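Local coordinates for protein type I polyketide synthase PikAII (Streptomyces venezuelae, PDB 3QP9) that probably epimerises the alpha-substituent of a beta-keto polyketide intermediate, as a C2-type ketoreductase domain thought to have lost reductase activity, at residues H166-R180 with A416-H429. Residues are numbered along the deposited sequence; the frame is centred on the assembly and turned at random.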
loop_
_atom_site.group_PDB
_atom_site.type_symbol
_atom_site.label_atom_id
_atom_site.label_comp_id
_atom_site.label_asym_id
_atom_site.label_seq_id
_atom_site.Cartn_x
_atom_site.Cartn_y
_atom_site.Cartn_z
ATOM N N HIS A 166 8.978 -12.624 4.643
ATOM C CA HIS A 166 7.514 -12.432 4.519
ATOM C C HIS A 166 6.997 -11.218 5.266
ATOM O O HIS A 166 7.515 -10.880 6.295
ATOM C CB HIS A 166 6.781 -13.689 4.983
ATOM C CG HIS A 166 7.358 -14.939 4.397
ATOM N ND1 HIS A 166 7.485 -15.120 3.034
ATOM C CD2 HIS A 166 7.900 -16.031 4.980
ATOM C CE1 HIS A 166 8.058 -16.284 2.795
ATOM N NE2 HIS A 166 8.309 -16.863 3.964
ATOM N N VAL A 167 5.988 -10.544 4.710
ATOM C CA VAL A 167 5.247 -9.550 5.421
ATOM C C VAL A 167 4.469 -10.266 6.542
ATOM O O VAL A 167 3.789 -11.220 6.257
ATOM C CB VAL A 167 4.256 -8.892 4.485
ATOM C CG1 VAL A 167 3.354 -7.898 5.280
ATOM C CG2 VAL A 167 5.027 -8.119 3.307
ATOM N N THR A 168 4.617 -9.795 7.784
ATOM C CA THR A 168 3.883 -10.336 8.935
ATOM C C THR A 168 2.859 -9.308 9.403
ATOM O O THR A 168 1.946 -9.686 10.056
ATOM C CB THR A 168 4.780 -10.707 10.110
ATOM O OG1 THR A 168 5.705 -9.635 10.349
ATOM C CG2 THR A 168 5.536 -12.042 9.842
ATOM N N SER A 169 2.967 -8.042 9.017
ATOM C CA SER A 169 1.921 -7.018 9.367
ATOM C C SER A 169 1.474 -6.141 8.207
ATOM O O SER A 169 1.980 -5.058 8.010
ATOM C CB SER A 169 2.338 -6.138 10.490
ATOM O OG SER A 169 1.322 -5.150 10.520
ATOM N N PRO A 170 0.536 -6.638 7.393
ATOM C CA PRO A 170 0.109 -5.950 6.253
ATOM C C PRO A 170 -0.556 -4.667 6.725
ATOM O O PRO A 170 -0.502 -3.635 6.023
ATOM C CB PRO A 170 -0.899 -6.954 5.653
ATOM C CG PRO A 170 -1.247 -7.851 6.866
ATOM C CD PRO A 170 0.067 -8.034 7.361
ATOM N N ALA A 171 -1.116 -4.672 7.936
ATOM C CA ALA A 171 -1.667 -3.400 8.383
ATOM C C ALA A 171 -0.641 -2.295 8.545
ATOM O O ALA A 171 -0.940 -1.128 8.232
ATOM C CB ALA A 171 -2.485 -3.563 9.701
ATOM N N GLN A 172 0.564 -2.626 8.996
ATOM C CA GLN A 172 1.611 -1.560 9.140
ATOM C C GLN A 172 2.082 -1.030 7.773
ATOM O O GLN A 172 2.571 0.081 7.691
ATOM C CB GLN A 172 2.768 -2.046 10.020
ATOM C CG GLN A 172 2.372 -2.204 11.510
ATOM C CD GLN A 172 3.516 -2.518 12.381
ATOM O OE1 GLN A 172 4.566 -1.878 12.259
ATOM N NE2 GLN A 172 3.325 -3.472 13.361
ATOM N N ALA A 173 2.016 -1.850 6.708
ATOM C CA ALA A 173 2.335 -1.305 5.345
ATOM C C ALA A 173 1.438 -0.121 5.021
ATOM O O ALA A 173 1.813 0.624 4.152
ATOM C CB ALA A 173 2.174 -2.390 4.219
ATOM N N MET A 174 0.251 0.040 5.678
ATOM C CA MET A 174 -0.646 1.223 5.360
ATOM C C MET A 174 -0.008 2.510 5.829
ATOM O O MET A 174 -0.207 3.565 5.232
ATOM C CB MET A 174 -2.047 1.115 5.982
ATOM C CG MET A 174 -2.718 -0.165 5.548
ATOM S SD MET A 174 -4.488 -0.211 5.729
ATOM C CE MET A 174 -4.524 -0.437 7.517
ATOM N N VAL A 175 0.801 2.444 6.877
ATOM C CA VAL A 175 1.571 3.612 7.238
ATOM C C VAL A 175 2.626 3.990 6.190
ATOM O O VAL A 175 2.877 5.175 5.925
ATOM C CB VAL A 175 2.209 3.395 8.587
ATOM C CG1 VAL A 175 3.312 4.429 8.821
ATOM C CG2 VAL A 175 1.103 3.434 9.612
ATOM N N TRP A 176 3.219 2.999 5.565
ATOM C CA TRP A 176 4.157 3.265 4.448
ATOM C C TRP A 176 3.406 3.928 3.328
ATOM O O TRP A 176 3.907 4.881 2.685
ATOM C CB TRP A 176 4.859 1.963 3.917
ATOM C CG TRP A 176 6.010 1.528 4.836
ATOM C CD1 TRP A 176 5.888 1.059 6.143
ATOM C CD2 TRP A 176 7.414 1.604 4.598
ATOM N NE1 TRP A 176 7.095 0.803 6.665
ATOM C CE2 TRP A 176 8.052 1.126 5.757
ATOM C CE3 TRP A 176 8.209 2.022 3.491
ATOM C CZ2 TRP A 176 9.451 1.048 5.887
ATOM C CZ3 TRP A 176 9.559 1.901 3.601
ATOM C CH2 TRP A 176 10.199 1.433 4.802
ATOM N N GLY A 177 2.222 3.432 3.011
ATOM C CA GLY A 177 1.521 4.038 1.863
ATOM C C GLY A 177 1.208 5.504 2.129
ATOM O O GLY A 177 1.413 6.395 1.275
ATOM N N MET A 178 0.673 5.764 3.330
ATOM C CA MET A 178 0.306 7.145 3.658
ATOM C C MET A 178 1.568 8.017 3.814
ATOM O O MET A 178 1.563 9.185 3.389
ATOM C CB MET A 178 -0.447 7.141 4.991
ATOM C CG MET A 178 -0.874 8.551 5.450
ATOM S SD MET A 178 -1.879 8.175 6.920
ATOM C CE MET A 178 -0.568 8.175 8.095
ATOM N N GLY A 179 2.609 7.432 4.414
ATOM C CA GLY A 179 3.938 8.095 4.640
ATOM C C GLY A 179 4.596 8.622 3.398
ATOM O O GLY A 179 5.152 9.739 3.398
ATOM N N ARG A 180 4.645 7.837 2.330
ATOM C CA ARG A 180 5.148 8.407 1.067
ATOM C C ARG A 180 4.389 9.622 0.643
ATOM O O ARG A 180 4.965 10.531 0.043
ATOM C CB ARG A 180 5.077 7.368 -0.046
ATOM C CG ARG A 180 6.087 6.203 0.242
ATOM C CD ARG A 180 5.985 5.192 -1.008
ATOM N NE ARG A 180 4.933 4.159 -0.834
ATOM C CZ ARG A 180 5.112 3.019 -0.176
ATOM N NH1 ARG A 180 6.273 2.735 0.419
ATOM N NH2 ARG A 180 4.075 2.190 -0.028
ATOM N N ALA A 416 -3.611 5.590 -0.897
ATOM C CA ALA A 416 -2.355 4.866 -0.733
ATOM C C ALA A 416 -2.283 3.934 0.490
ATOM O O ALA A 416 -1.819 2.784 0.393
ATOM C CB ALA A 416 -1.182 5.871 -0.706
ATOM N N ALA A 417 -2.746 4.404 1.648
ATOM C CA ALA A 417 -2.894 3.513 2.792
ATOM C C ALA A 417 -3.655 2.216 2.451
ATOM O O ALA A 417 -3.174 1.115 2.743
ATOM C CB ALA A 417 -3.594 4.288 4.014
ATOM N N GLY A 418 -4.864 2.346 1.863
ATOM C CA GLY A 418 -5.735 1.168 1.678
ATOM C C GLY A 418 -5.140 0.207 0.637
ATOM O O GLY A 418 -5.171 -0.983 0.780
ATOM N N THR A 419 -4.589 0.790 -0.424
ATOM C CA THR A 419 -4.108 0.070 -1.568
ATOM C C THR A 419 -2.748 -0.532 -1.167
ATOM O O THR A 419 -2.395 -1.664 -1.603
ATOM C CB THR A 419 -4.189 1.138 -2.676
ATOM O OG1 THR A 419 -5.094 0.777 -3.707
ATOM C CG2 THR A 419 -3.011 2.011 -3.050
ATOM N N ALA A 420 -2.003 0.158 -0.288
ATOM C CA ALA A 420 -0.753 -0.524 0.204
ATOM C C ALA A 420 -1.046 -1.758 0.993
ATOM O O ALA A 420 -0.189 -2.651 1.117
ATOM C CB ALA A 420 0.197 0.439 1.034
ATOM N N PHE A 421 -2.279 -1.870 1.507
ATOM C CA PHE A 421 -2.590 -3.087 2.273
ATOM C C PHE A 421 -2.691 -4.238 1.317
ATOM O O PHE A 421 -2.249 -5.420 1.675
ATOM C CB PHE A 421 -3.910 -2.951 3.041
ATOM C CG PHE A 421 -4.291 -4.182 3.815
ATOM C CD1 PHE A 421 -3.779 -4.379 5.104
ATOM C CD2 PHE A 421 -5.172 -5.129 3.249
ATOM C CE1 PHE A 421 -4.116 -5.520 5.825
ATOM C CE2 PHE A 421 -5.516 -6.205 3.922
ATOM C CZ PHE A 421 -5.006 -6.418 5.255
ATOM N N LEU A 422 -3.248 -3.966 0.107
ATOM C CA LEU A 422 -3.311 -5.030 -0.987
ATOM C C LEU A 422 -1.966 -5.550 -1.394
ATOM O O LEU A 422 -1.731 -6.820 -1.551
ATOM C CB LEU A 422 -4.042 -4.472 -2.225
ATOM C CG LEU A 422 -5.352 -3.781 -1.970
ATOM C CD1 LEU A 422 -5.957 -3.319 -3.268
ATOM C CD2 LEU A 422 -6.344 -4.841 -1.316
ATOM N N ASP A 423 -1.028 -4.613 -1.628
ATOM C CA ASP A 423 0.325 -4.961 -2.050
ATOM C C ASP A 423 1.004 -5.749 -0.922
ATOM O O ASP A 423 1.682 -6.741 -1.155
ATOM C CB ASP A 423 1.167 -3.734 -2.394
ATOM C CG ASP A 423 0.636 -2.951 -3.523
ATOM O OD1 ASP A 423 0.827 -1.721 -3.484
ATOM O OD2 ASP A 423 0.203 -3.526 -4.590
ATOM N N ALA A 424 0.735 -5.405 0.321
ATOM C CA ALA A 424 1.301 -6.223 1.414
ATOM C C ALA A 424 0.755 -7.606 1.586
ATOM O O ALA A 424 1.481 -8.475 2.060
ATOM C CB ALA A 424 1.138 -5.505 2.781
ATOM N N LEU A 425 -0.562 -7.787 1.405
ATOM C CA LEU A 425 -1.170 -9.150 1.374
ATOM C C LEU A 425 -0.390 -9.996 0.414
ATOM O O LEU A 425 -0.111 -11.153 0.701
ATOM C CB LEU A 425 -2.646 -9.078 0.982
ATOM C CG LEU A 425 -3.697 -8.610 1.997
ATOM C CD1 LEU A 425 -5.065 -8.644 1.338
ATOM C CD2 LEU A 425 -3.766 -9.489 3.263
ATOM N N ALA A 426 -0.002 -9.445 -0.747
ATOM C CA ALA A 426 0.746 -10.231 -1.714
ATOM C C ALA A 426 2.137 -10.692 -1.243
ATOM O O ALA A 426 2.708 -11.670 -1.767
ATOM C CB ALA A 426 0.803 -9.516 -3.048
ATOM N N GLY A 427 2.703 -10.000 -0.277
ATOM C CA GLY A 427 3.993 -10.349 0.236
ATOM C C GLY A 427 4.024 -11.273 1.469
ATOM O O GLY A 427 5.110 -11.516 1.987
ATOM N N GLN A 428 2.861 -11.720 1.949
ATOM C CA GLN A 428 2.665 -12.606 3.113
ATOM C C GLN A 428 2.871 -14.061 2.673
ATOM O O GLN A 428 2.563 -14.382 1.522
ATOM C CB GLN A 428 1.232 -12.503 3.609
ATOM C CG GLN A 428 0.911 -11.250 4.344
ATOM C CD GLN A 428 -0.258 -11.404 5.285
ATOM O OE1 GLN A 428 -0.104 -11.624 6.518
ATOM N NE2 GLN A 428 -1.434 -11.261 4.734
ATOM N N HIS A 429 3.374 -14.934 3.538
ATOM C CA HIS A 429 3.520 -16.341 3.160
ATOM C C HIS A 429 2.138 -17.024 3.184
ATOM O O HIS A 429 1.324 -16.830 4.116
ATOM C CB HIS A 429 4.454 -17.019 4.162
ATOM C CG HIS A 429 4.918 -18.396 3.761
ATOM N ND1 HIS A 429 6.251 -18.748 3.725
ATOM C CD2 HIS A 429 4.228 -19.514 3.409
ATOM C CE1 HIS A 429 6.364 -20.014 3.344
ATOM N NE2 HIS A 429 5.150 -20.500 3.144
#
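M174 and G177 of helix 170-180 lie against A416, A417 and A420 of helix 416-426, the two axes running broadly antiparallel at 134° and approaching to 7.0 Å. Small residues make this closeness possible: A420 CB rests on the backbone of A173 and G177, and G177, with no side chain, lets it come to 3.9 Å from G177 CA. Further along, A424 presses its methyl between P170 and A173, with A424 CB 3.6 Å from A173 CB. M174 and F421 flank this row of alanines. M174 CG, turned beside its own backbone N (chi1 -56°), lies close to A417 O, and the nearly extended chi2 carries SD to 3.9 Å from F421 CB. The same sulfur lies obliquely to the F421 ring, 5.2 Å from its centroid, a Met-aromatic contact. The F421 ring reaches the start of the other helix, CE1 meeting P170 CB at 3.5 Å. Beyond the helices, V167 N donates to G427 O (3.0 Å). V167 CG1 points to the A424 methyl, while the Q428 side chain passes V167 O and crosses P170 at about a right angle. Past the helix ends H429 turns its ring edge to the H166 face in an offset edge-to-face stack, planes at 82°, and its CB sits over the centre of that face. S169 N-caps helix 170-180 by accepting from Q172 N, and its OG also pairs with E118. Helix 363-386 covers M174 and F421. Helix 416-426 belongs to the KR domain, and both helices pack beside parallel strands of Rossmann-type halves. The contact thus joins the two halves near the chain centre, consistent with the structural and catalytic subdomains of modular ketoreductases.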